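Local coordinates for hypothetical protein PH1948 (Pyrococcus horikoshii, PDB 1WY7) that binds S-adenosyl-L-homocysteine in a seven-stranded methyltransferase fold and is probably an S-adenosylmethionine-dependent methyltransferase acting on RNA, at residues L8-A11 and L12-K16; Y28-G32 and N33-E37; L134-A137 and F138-D142; H148-P152 and E153-F157. All blocks are in the same frame, centred on the assembly; numbering follows the deposited sequence.

Interaction 1: L8-A11 and L12-K16; sequences LAIA and LSKLK
Leu-8 carries CG opposite its backbone N (chi1 179°) and Leu-12 opposite its carbonyl carbon (chi1 -67°), which sets the two side chains, one helical turn apart, aslant with Leu-8 CD1 4.0 Å from Leu-12 CG. Behind them Leu-12 N donates to Leu-8 O at 2.8 Å, nearly along the C=O axis. The next turn is less regular. Ser-13 N reaches Ala-9 O at 3.0 Å, while the hydroxyl of Ser-13 folds back and gives its proton to Ile-10 O, with OG only 2.5 Å from that oxygen. Lys-14 N then bonds Ala-11 O at 3.3 Å, a three-residue step whose donor stands above the carbonyl plane. The extended Lys-14 chain runs beside Ile-10, CE 4.1 Å from Ile-10 CG2, on the exposed side. On the buried side Leu-12 packs on Ala-35, Leu-39, Val-62 and Tyr-65, and Leu-8 on Ser-36 and Leu-70. This is the C-terminal part of an amphipathic N-terminal helix, whose leucine face lies against helices 32-44 and 62-69 of the methyltransferase fold.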
loop_
_atom_site.group_PDB
_atom_site.type_symbol
_atom_site.label_atom_id
_atom_site.label_comp_id
_atom_site.label_asym_id
_atom_site.label_seq_id
_atom_site.Cartn_x
_atom_site.Cartn_y
_atom_site.Cartn_z
ATOM N N LEU A 8 -11.891 -8.824 -7.961
ATOM C CA LEU A 8 -11.390 -7.632 -7.298
ATOM C C LEU A 8 -10.270 -7.012 -8.136
ATOM O O LEU A 8 -10.239 -5.796 -8.353
ATOM C CB LEU A 8 -10.889 -7.991 -5.891
ATOM C CG LEU A 8 -10.283 -6.882 -5.015
ATOM C CD1 LEU A 8 -11.244 -5.716 -4.885
ATOM C CD2 LEU A 8 -9.976 -7.454 -3.644
ATOM N N ALA A 9 -9.364 -7.857 -8.620
ATOM C CA ALA A 9 -8.250 -7.389 -9.435
ATOM C C ALA A 9 -8.775 -6.664 -10.666
ATOM O O ALA A 9 -8.268 -5.604 -11.037
ATOM C CB ALA A 9 -7.368 -8.564 -9.847
ATOM N N ILE A 10 -9.796 -7.244 -11.291
ATOM C CA ILE A 10 -10.412 -6.667 -12.486
ATOM C C ILE A 10 -11.008 -5.300 -12.177
ATOM O O ILE A 10 -10.801 -4.323 -12.902
ATOM C CB ILE A 10 -11.543 -7.598 -13.014
ATOM C CG1 ILE A 10 -10.931 -8.868 -13.613
ATOM C CG2 ILE A 10 -12.406 -6.872 -14.040
ATOM C CD1 ILE A 10 -11.970 -9.901 -14.061
ATOM N N ALA A 11 -11.768 -5.240 -11.096
ATOM C CA ALA A 11 -12.393 -3.991 -10.700
ATOM C C ALA A 11 -11.343 -2.929 -10.346
ATOM O O ALA A 11 -11.519 -1.743 -10.659
ATOM C CB ALA A 11 -13.328 -4.225 -9.522
ATOM N N LEU A 12 -10.255 -3.350 -9.705
ATOM C CA LEU A 12 -9.197 -2.414 -9.325
ATOM C C LEU A 12 -8.469 -1.863 -10.545
ATOM O O LEU A 12 -8.030 -0.719 -10.535
ATOM C CB LEU A 12 -8.182 -3.082 -8.378
ATOM C CG LEU A 12 -8.720 -3.446 -6.993
ATOM C CD1 LEU A 12 -7.640 -4.102 -6.169
ATOM C CD2 LEU A 12 -9.253 -2.193 -6.312
ATOM N N SER A 13 -8.361 -2.673 -11.597
ATOM C CA SER A 13 -7.666 -2.259 -12.816
ATOM C C SER A 13 -8.425 -1.196 -13.603
ATOM O O SER A 13 -7.863 -0.551 -14.491
ATOM C CB SER A 13 -7.422 -3.468 -13.717
ATOM O OG SER A 13 -8.651 -3.978 -14.213
ATOM N N LYS A 14 -9.698 -1.013 -13.277
ATOM C CA LYS A 14 -10.525 -0.027 -13.962
ATOM C C LYS A 14 -10.367 1.400 -13.448
ATOM O O LYS A 14 -10.878 2.338 -14.060
ATOM C CB LYS A 14 -11.991 -0.439 -13.885
ATOM C CG LYS A 14 -12.290 -1.683 -14.697
ATOM C CD LYS A 14 -13.712 -2.154 -14.495
ATOM C CE LYS A 14 -14.006 -3.344 -15.391
ATOM N NZ LYS A 14 -15.408 -3.811 -15.213
ATOM N N LEU A 15 -9.660 1.567 -12.334
ATOM C CA LEU A 15 -9.429 2.893 -11.758
ATOM C C LEU A 15 -8.457 3.702 -12.609
ATOM O O LEU A 15 -7.608 3.144 -13.301
ATOM C CB LEU A 15 -8.858 2.778 -10.338
ATOM C CG LEU A 15 -9.733 2.167 -9.234
ATOM C CD1 LEU A 15 -8.992 2.223 -7.895
ATOM C CD2 LEU A 15 -11.036 2.940 -9.132
ATOM N N LYS A 16 -8.578 5.024 -12.543
ATOM C CA LYS A 16 -7.697 5.916 -13.291
ATOM C C LYS A 16 -6.285 5.907 -12.708
ATOM O O LYS A 16 -6.121 5.778 -11.499
ATOM C CB LYS A 16 -8.263 7.338 -13.267
ATOM C CG LYS A 16 -9.546 7.498 -14.071
ATOM C CD LYS A 16 -10.647 6.572 -13.560
ATOM C CE LYS A 16 -11.775 6.379 -14.584
ATOM N NZ LYS A 16 -12.579 7.612 -14.822
#

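Interaction 2: Y28-G32 and N33-E37; sequences YRTPG and NAASE. With SAH (S-adenosyl-L-homocysteine), chain E.
Thr-30 and Ala-35 form the tight, buried side of this helix start, with the methyl CG2 of Thr-30 3.8 Å from Ala-35 CB. Thr-30 turns its methyl opposite the backbone N, over the first turn, and its hydroxyl (chi1 -54°) the other way, where OG1 hydrogen-bonds Asn-119 OD1 and lies 2.9 Å from OXT of the bound S-adenosyl-L-homocysteine. A valine in its place would probably leave Asn-119 without this partner and put a methyl against the ligand carboxylate. Pro-31 occupies the N-cap position, and its carbonyl O receives Ala-35 N at 2.9 Å in a nearly straight bond (167°). Gly-32 O takes Ser-36 N at 2.8 Å; Ser-36 OG also lies close to it, although the place of that hydroxyl is less sure. The more open side is held by fewer atoms: Asn-33 OD1 rests 3.5 Å from Pro-31 CB, and its amide nitrogen turns to Lys-176 O. Farther along, Glu-37 extends away from residues 28-32, toward Arg-4 and Leu-173. The turn thus joins the ligand-binding loop to helix 32-44, with Ala-35 wedged against Leu-12 of helix 6-13 and Val-62 and Leu-63 of helix 62-69, while Asn-33 and Ala-34 pack on Ile-177 of strand 167-179.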
loop_
_atom_site.group_PDB
_atom_site.type_symbol
_atom_site.label_atom_id
_atom_site.label_comp_id
_atom_site.label_asym_id
_atom_site.label_seq_id
_atom_site.Cartn_x
_atom_site.Cartn_y
_atom_site.Cartn_z
ATOM N N TYR A 28 3.596 4.623 -9.642
ATOM C CA TYR A 28 2.986 3.670 -10.561
ATOM C C TYR A 28 1.833 3.085 -9.744
ATOM O O TYR A 28 1.986 2.796 -8.559
ATOM C CB TYR A 28 3.986 2.575 -10.992
ATOM C CG TYR A 28 4.461 1.668 -9.874
ATOM C CD1 TYR A 28 3.666 0.615 -9.414
ATOM C CD2 TYR A 28 5.680 1.897 -9.233
ATOM C CE1 TYR A 28 4.064 -0.179 -8.339
ATOM C CE2 TYR A 28 6.085 1.106 -8.155
ATOM C CZ TYR A 28 5.267 0.076 -7.713
ATOM O OH TYR A 28 5.624 -0.655 -6.602
ATOM N N ARG A 29 0.669 2.947 -10.359
ATOM C CA ARG A 29 -0.488 2.407 -9.653
ATOM C C ARG A 29 -0.212 0.964 -9.239
ATOM O O ARG A 29 0.440 0.222 -9.974
ATOM C CB ARG A 29 -1.710 2.444 -10.569
ATOM C CG ARG A 29 -1.492 1.655 -11.856
ATOM C CD ARG A 29 -2.744 1.609 -12.686
ATOM N NE ARG A 29 -3.868 1.117 -11.900
ATOM C CZ ARG A 29 -5.106 1.002 -12.366
ATOM N NH1 ARG A 29 -6.071 0.551 -11.579
ATOM N NH2 ARG A 29 -5.377 1.331 -13.623
ATOM N N THR A 30 -0.699 0.562 -8.068
ATOM C CA THR A 30 -0.479 -0.813 -7.623
ATOM C C THR A 30 -1.215 -1.740 -8.587
ATOM O O THR A 30 -2.426 -1.624 -8.751
ATOM C CB THR A 30 -1.032 -1.075 -6.201
ATOM O OG1 THR A 30 -0.489 -0.119 -5.278
ATOM C CG2 THR A 30 -0.645 -2.478 -5.741
ATOM N N PRO A 31 -0.492 -2.658 -9.246
ATOM C CA PRO A 31 -1.144 -3.575 -10.189
ATOM C C PRO A 31 -2.296 -4.335 -9.517
ATOM O O PRO A 31 -2.201 -4.733 -8.353
ATOM C CB PRO A 31 0.005 -4.486 -10.623
ATOM C CG PRO A 31 1.186 -3.556 -10.582
ATOM C CD PRO A 31 0.969 -2.845 -9.254
ATOM N N GLY A 32 -3.383 -4.524 -10.254
ATOM C CA GLY A 32 -4.546 -5.208 -9.709
ATOM C C GLY A 32 -4.303 -6.558 -9.055
ATOM O O GLY A 32 -4.874 -6.867 -8.019
ATOM N N ASN A 33 -3.451 -7.375 -9.652
ATOM C CA ASN A 33 -3.191 -8.692 -9.086
ATOM C C ASN A 33 -2.526 -8.613 -7.716
ATOM O O ASN A 33 -2.993 -9.231 -6.758
ATOM C CB ASN A 33 -2.346 -9.538 -10.047
ATOM C CG ASN A 33 -0.884 -9.116 -10.089
ATOM O OD1 ASN A 33 -0.558 -7.947 -10.336
ATOM N ND2 ASN A 33 0.012 -10.081 -9.858
ATOM N N ALA A 34 -1.443 -7.850 -7.614
ATOM C CA ALA A 34 -0.744 -7.713 -6.341
ATOM C C ALA A 34 -1.670 -7.066 -5.316
ATOM O O ALA A 34 -1.745 -7.513 -4.166
ATOM C CB ALA A 34 0.528 -6.868 -6.517
ATOM N N ALA A 35 -2.376 -6.018 -5.738
ATOM C CA ALA A 35 -3.307 -5.317 -4.859
ATOM C C ALA A 35 -4.359 -6.281 -4.316
ATOM O O ALA A 35 -4.678 -6.262 -3.120
ATOM C CB ALA A 35 -3.980 -4.196 -5.616
ATOM N N SER A 36 -4.907 -7.107 -5.211
ATOM C CA SER A 36 -5.911 -8.119 -4.861
ATOM C C SER A 36 -5.362 -9.089 -3.832
ATOM O O SER A 36 -6.043 -9.420 -2.875
ATOM C CB SER A 36 -6.324 -8.955 -6.083
ATOM O OG SER A 36 -7.024 -8.161 -7.008
ATOM N N GLU A 37 -4.142 -9.571 -4.051
ATOM C CA GLU A 37 -3.506 -10.507 -3.127
ATOM C C GLU A 37 -3.380 -9.917 -1.730
ATOM O O GLU A 37 -3.775 -10.530 -0.737
ATOM C CB GLU A 37 -2.102 -10.874 -3.608
ATOM C CG GLU A 37 -2.050 -11.832 -4.787
ATOM C CD GLU A 37 -2.382 -13.283 -4.414
ATOM O OE1 GLU A 37 -2.215 -14.155 -5.290
ATOM O OE2 GLU A 37 -2.803 -13.565 -3.267
HETATM N N SAH E . -1.017 4.029 -7.013
HETATM C CA SAH E . -0.508 3.151 -5.940
HETATM C CB SAH E . 0.573 3.937 -5.181
HETATM C CG SAH E . 1.858 3.632 -5.864
HETATM S SD SAH E . 3.440 4.359 -5.398
HETATM C C SAH E . -1.698 2.729 -5.120
HETATM O O SAH E . -2.849 2.806 -5.651
HETATM O OXT SAH E . -1.409 2.337 -3.940
HETATM C "C5'" SAH E . 3.238 5.036 -3.765
HETATM C "C4'" SAH E . 3.049 6.551 -3.591
HETATM O "O4'" SAH E . 3.981 7.035 -2.591
HETATM C "C3'" SAH E . 3.388 7.430 -4.797
HETATM O "O3'" SAH E . 2.098 7.789 -5.330
HETATM C "C2'" SAH E . 4.079 8.683 -4.235
HETATM O "O2'" SAH E . 3.701 9.978 -4.641
HETATM C "C1'" SAH E . 4.024 8.437 -2.717
HETATM N N9 SAH E . 5.175 8.937 -1.981
HETATM C C8 SAH E . 6.522 8.933 -2.300
HETATM N N7 SAH E . 7.288 9.458 -1.378
HETATM C C5 SAH E . 6.401 9.837 -0.376
HETATM C C6 SAH E . 6.567 10.448 0.897
HETATM N N6 SAH E . 7.784 10.790 1.373
HETATM N N1 SAH E . 5.466 10.707 1.678
HETATM C C2 SAH E . 4.249 10.354 1.203
HETATM N N3 SAH E . 3.960 9.767 0.018
HETATM C C4 SAH E . 5.092 9.527 -0.736
#

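Interaction 3: L134-A137 and F138-D142; sequences LLKA and FEISD
Leu-134 and Phe-138 run alongside each other on the buried flank of the helix, with Leu-134 CB 4.0 Å from Phe-138 CE1. Leu-134 O accepts Phe-138 N at 2.9 Å and also sits over one face of the phenyl ring, 3.0 Å above its plane and displaced toward the rim. That ring is further fixed by a stack with Phe-167 and an edge-to-face meeting with Phe-200. Leu-135 contributes its carbonyl, which takes Glu-139 N at 3.0 Å, while its side chain turns outward to His-165 and Phe-161. Lys-136 starts with CG opposite the backbone N (chi1 179°), then bends at chi2 and chi3, which turns its end back toward Glu-139. Its NZ reaches Glu-139 OE1 at 2.5 Å, a short salt bridge met on the syn side and 21° out of the carboxylate plane. The same ammonium bonds Phe-109 O, so it is shared between a carboxylate and a carbonyl, and Lys-136 CD passes 3.8 Å from Ile-140 CG2. Ala-137 turns its methyl to Val-116, Met-118 and Val-144 of the sheet, and its carbonyl takes a weak bond from Ser-141 N as the helix ends. Such an apolar inner flank belongs to the crossover helix of a beta-alpha-beta unit, here linking strands 115-118 and 143-149 of the Rossmann-like methyltransferase sheet.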
loop_
_atom_site.group_PDB
_atom_site.type_symbol
_atom_site.label_atom_id
_atom_site.label_comp_id
_atom_site.label_asym_id
_atom_site.label_seq_id
_atom_site.Cartn_x
_atom_site.Cartn_y
_atom_site.Cartn_z
ATOM N N LEU A 134 7.951 2.313 6.640
ATOM C CA LEU A 134 7.935 1.214 7.601
ATOM C C LEU A 134 7.941 1.773 9.019
ATOM O O LEU A 134 7.176 1.312 9.866
ATOM C CB LEU A 134 9.130 0.290 7.382
ATOM C CG LEU A 134 9.029 -0.526 6.095
ATOM C CD1 LEU A 134 10.386 -1.083 5.714
ATOM C CD2 LEU A 134 8.005 -1.635 6.296
ATOM N N LEU A 135 8.790 2.775 9.276
ATOM C CA LEU A 135 8.841 3.397 10.605
ATOM C C LEU A 135 7.477 3.952 11.003
ATOM O O LEU A 135 7.008 3.704 12.100
ATOM C CB LEU A 135 9.874 4.539 10.655
ATOM C CG LEU A 135 11.267 4.180 11.183
ATOM C CD1 LEU A 135 12.174 5.421 11.145
ATOM C CD2 LEU A 135 11.145 3.643 12.606
ATOM N N LYS A 136 6.857 4.724 10.117
ATOM C CA LYS A 136 5.545 5.299 10.404
ATOM C C LYS A 136 4.488 4.208 10.605
ATOM O O LYS A 136 3.704 4.262 11.548
ATOM C CB LYS A 136 5.129 6.229 9.266
ATOM C CG LYS A 136 3.771 6.875 9.445
ATOM C CD LYS A 136 3.704 7.676 10.736
ATOM C CE LYS A 136 4.791 8.749 10.785
ATOM N NZ LYS A 136 4.763 9.428 12.099
ATOM N N ALA A 137 4.463 3.223 9.715
ATOM C CA ALA A 137 3.498 2.125 9.823
ATOM C C ALA A 137 3.630 1.440 11.183
ATOM O O ALA A 137 2.641 1.205 11.868
ATOM C CB ALA A 137 3.719 1.091 8.683
ATOM N N PHE A 138 4.856 1.122 11.577
ATOM C CA PHE A 138 5.077 0.468 12.867
ATOM C C PHE A 138 4.655 1.351 14.038
ATOM O O PHE A 138 4.196 0.868 15.073
ATOM C CB PHE A 138 6.545 0.084 12.996
ATOM C CG PHE A 138 6.970 -0.966 12.020
ATOM C CD1 PHE A 138 8.277 -1.016 11.560
ATOM C CD2 PHE A 138 6.050 -1.898 11.542
ATOM C CE1 PHE A 138 8.667 -1.970 10.640
ATOM C CE2 PHE A 138 6.428 -2.859 10.624
ATOM C CZ PHE A 138 7.741 -2.896 10.169
ATOM N N GLU A 139 4.798 2.651 13.849
ATOM C CA GLU A 139 4.458 3.649 14.852
ATOM C C GLU A 139 2.948 3.803 15.083
ATOM O O GLU A 139 2.488 3.866 16.225
ATOM C CB GLU A 139 5.036 4.995 14.386
ATOM C CG GLU A 139 5.240 6.030 15.456
ATOM C CD GLU A 139 5.071 7.454 14.933
ATOM O OE1 GLU A 139 5.500 7.740 13.794
ATOM O OE2 GLU A 139 4.508 8.290 15.673
ATOM N N ILE A 140 2.173 3.856 13.998
ATOM C CA ILE A 140 0.730 4.078 14.116
ATOM C C ILE A 140 -0.210 2.875 14.139
ATOM O O ILE A 140 -1.410 3.040 14.358
ATOM C CB ILE A 140 0.207 5.028 12.998
ATOM C CG1 ILE A 140 0.324 4.361 11.623
ATOM C CG2 ILE A 140 0.995 6.320 12.999
ATOM C CD1 ILE A 140 -0.401 5.130 10.504
ATOM N N SER A 141 0.305 1.672 13.926
ATOM C CA SER A 141 -0.568 0.502 13.920
ATOM C C SER A 141 0.105 -0.732 14.500
ATOM O O SER A 141 1.318 -0.756 14.683
ATOM C CB SER A 141 -1.027 0.200 12.483
ATOM O OG SER A 141 -1.906 -0.921 12.436
ATOM N N ASP A 142 -0.693 -1.755 14.791
ATOM C CA ASP A 142 -0.171 -3.014 15.318
ATOM C C ASP A 142 -0.159 -4.100 14.234
ATOM O O ASP A 142 0.444 -5.161 14.420
ATOM C CB ASP A 142 -0.994 -3.477 16.525
ATOM C CG ASP A 142 -0.649 -2.708 17.799
ATOM O OD1 ASP A 142 -1.467 -2.742 18.746
ATOM O OD2 ASP A 142 0.439 -2.084 17.856
#

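Interaction 4: H148-P152 and E153-F157; sequences HLAKP and EVRRF
The guanidinium of Arg-155 lies obliquely against Ala-150 and the backbone N of Lys-151, its NH1 3.8 Å from Ala-150 CB. Here the chain passes from strand 143-149 into helix 152-164, through an inverse gamma turn centred on Ala-150 and an N-cap at Lys-151. Arg-155 CG stands opposite the carbonyl carbon (chi1 -63°), and the chain runs extended to NE, which makes a salt bridge with Asp-196 of the neighbouring strand. A leucine here would probably leave Asp-196 without its charged mate and lose the NH1 contact with Ala-150. The second flat group is the Glu-153 carboxylate; its chain bends at chi2 and crosses Lys-151, and OE2 comes within 3.2 Å of Pro-152 CD beside the proline ring. On the inner side Val-154 fills the angle between strand and helix: its CG1 lies 4.1 Å from His-148 CB, and its CG2 is 4.2 Å from Leu-149 CB. The first turn is tied by Arg-155 N to Lys-151 O at 2.8 Å, almost straight at 174°, and by Arg-156 N to Pro-152 O at 3.0 Å. Outside it, the bent Lys-151 chain brings NZ to Glu-153 OE1 at 2.7 Å, where the ammonium meets the syn lone pair of that oxygen.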
loop_
_atom_site.group_PDB
_atom_site.type_symbol
_atom_site.label_atom_id
_atom_site.label_comp_id
_atom_site.label_asym_id
_atom_site.label_seq_id
_atom_site.Cartn_x
_atom_site.Cartn_y
_atom_site.Cartn_z
ATOM N N HIS A 148 7.256 -5.239 -1.049
ATOM C CA HIS A 148 8.675 -4.961 -1.241
ATOM C C HIS A 148 9.286 -5.897 -2.272
ATOM O O HIS A 148 8.715 -6.940 -2.597
ATOM C CB HIS A 148 9.418 -5.122 0.082
ATOM C CG HIS A 148 8.942 -4.190 1.149
ATOM N ND1 HIS A 148 9.353 -2.875 1.219
ATOM C CD2 HIS A 148 8.038 -4.357 2.141
ATOM C CE1 HIS A 148 8.719 -2.273 2.209
ATOM N NE2 HIS A 148 7.914 -3.148 2.785
ATOM N N LEU A 149 10.451 -5.506 -2.774
ATOM C CA LEU A 149 11.193 -6.285 -3.760
ATOM C C LEU A 149 11.591 -7.650 -3.210
ATOM O O LEU A 149 12.198 -7.741 -2.139
ATOM C CB LEU A 149 12.456 -5.528 -4.162
ATOM C CG LEU A 149 12.470 -4.735 -5.461
ATOM C CD1 LEU A 149 11.159 -4.061 -5.666
ATOM C CD2 LEU A 149 13.602 -3.725 -5.422
ATOM N N ALA A 150 11.256 -8.703 -3.947
ATOM C CA ALA A 150 11.586 -10.060 -3.543
ATOM C C ALA A 150 13.060 -10.348 -3.810
ATOM O O ALA A 150 13.391 -11.180 -4.646
ATOM C CB ALA A 150 10.723 -11.045 -4.308
ATOM N N LYS A 151 13.940 -9.641 -3.113
ATOM C CA LYS A 151 15.380 -9.835 -3.265
ATOM C C LYS A 151 15.997 -10.236 -1.930
ATOM O O LYS A 151 15.551 -9.792 -0.876
ATOM C CB LYS A 151 16.033 -8.555 -3.788
ATOM C CG LYS A 151 16.342 -8.592 -5.275
ATOM C CD LYS A 151 16.077 -7.260 -5.953
ATOM C CE LYS A 151 16.788 -6.096 -5.264
ATOM N NZ LYS A 151 18.270 -6.112 -5.431
ATOM N N PRO A 152 17.036 -11.084 -1.961
ATOM C CA PRO A 152 17.714 -11.551 -0.747
ATOM C C PRO A 152 18.094 -10.428 0.225
ATOM O O PRO A 152 17.801 -10.507 1.415
ATOM C CB PRO A 152 18.948 -12.271 -1.290
ATOM C CG PRO A 152 18.522 -12.721 -2.644
ATOM C CD PRO A 152 17.747 -11.542 -3.164
ATOM N N GLU A 153 18.747 -9.384 -0.278
ATOM C CA GLU A 153 19.165 -8.265 0.576
ATOM C C GLU A 153 17.956 -7.569 1.198
ATOM O O GLU A 153 17.936 -7.265 2.394
ATOM C CB GLU A 153 19.956 -7.226 -0.226
ATOM C CG GLU A 153 20.776 -7.785 -1.383
ATOM C CD GLU A 153 19.957 -7.984 -2.658
ATOM O OE1 GLU A 153 19.409 -6.982 -3.172
ATOM O OE2 GLU A 153 19.870 -9.135 -3.148
ATOM N N VAL A 154 16.944 -7.307 0.382
ATOM C CA VAL A 154 15.753 -6.647 0.880
ATOM C C VAL A 154 15.063 -7.497 1.945
ATOM O O VAL A 154 14.715 -6.989 3.016
ATOM C CB VAL A 154 14.769 -6.327 -0.269
ATOM C CG1 VAL A 154 13.519 -5.625 0.281
ATOM C CG2 VAL A 154 15.454 -5.442 -1.288
ATOM N N ARG A 155 14.877 -8.784 1.659
ATOM C CA ARG A 155 14.231 -9.685 2.609
ATOM C C ARG A 155 14.962 -9.687 3.950
ATOM O O ARG A 155 14.335 -9.636 5.012
ATOM C CB ARG A 155 14.189 -11.105 2.044
ATOM C CG ARG A 155 13.358 -11.224 0.779
ATOM C CD ARG A 155 13.347 -12.630 0.199
ATOM N NE ARG A 155 12.144 -12.831 -0.598
ATOM C CZ ARG A 155 11.840 -13.947 -1.256
ATOM N NH1 ARG A 155 10.706 -14.013 -1.944
ATOM N NH2 ARG A 155 12.665 -14.992 -1.238
ATOM N N ARG A 156 16.290 -9.767 3.896
ATOM C CA ARG A 156 17.108 -9.764 5.106
ATOM C C ARG A 156 16.868 -8.477 5.885
ATOM O O ARG A 156 16.666 -8.498 7.095
ATOM C CB ARG A 156 18.600 -9.866 4.744
ATOM C CG ARG A 156 19.533 -9.579 5.926
ATOM C CD ARG A 156 21.019 -9.522 5.537
ATOM N NE ARG A 156 21.526 -10.822 5.102
ATOM C CZ ARG A 156 22.816 -11.122 4.967
ATOM N NH1 ARG A 156 23.176 -12.335 4.564
ATOM N NH2 ARG A 156 23.749 -10.209 5.241
ATOM N N PHE A 157 16.892 -7.353 5.181
ATOM C CA PHE A 157 16.672 -6.065 5.833
ATOM C C PHE A 157 15.281 -5.948 6.449
ATOM O O PHE A 157 15.146 -5.608 7.628
ATOM C CB PHE A 157 16.896 -4.905 4.857
ATOM C CG PHE A 157 16.371 -3.580 5.364
ATOM C CD1 PHE A 157 15.153 -3.076 4.914
ATOM C CD2 PHE A 157 17.079 -2.855 6.316
ATOM C CE1 PHE A 157 14.654 -1.871 5.405
ATOM C CE2 PHE A 157 16.587 -1.652 6.813
ATOM C CZ PHE A 157 15.373 -1.159 6.356
#

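All four contacts are local, each spanning a helix end or a turn, but their settings differ. Interaction 3 is the buried one, with aromatic and aliphatic groups against the sheet and a lysine-glutamate pair reaching out to the exposed Glu-139; interaction 4 lies at the surface, where salt bridges flank a small apolar contact. Interactions 1 and 2 are partly buried and touch each other, Ser-13 O probably bonding Arg-29 NH2 in the loop, while Leu-12 packs on Ala-35 between helices 6-13 and 32-44. Interactions 3 and 4 also meet, at Leu-134 and His-148, in the succession helix 131-140, strand 143-149, helix 152-164. Interactions 1 and 3 stand on opposite sides of the chain's centre.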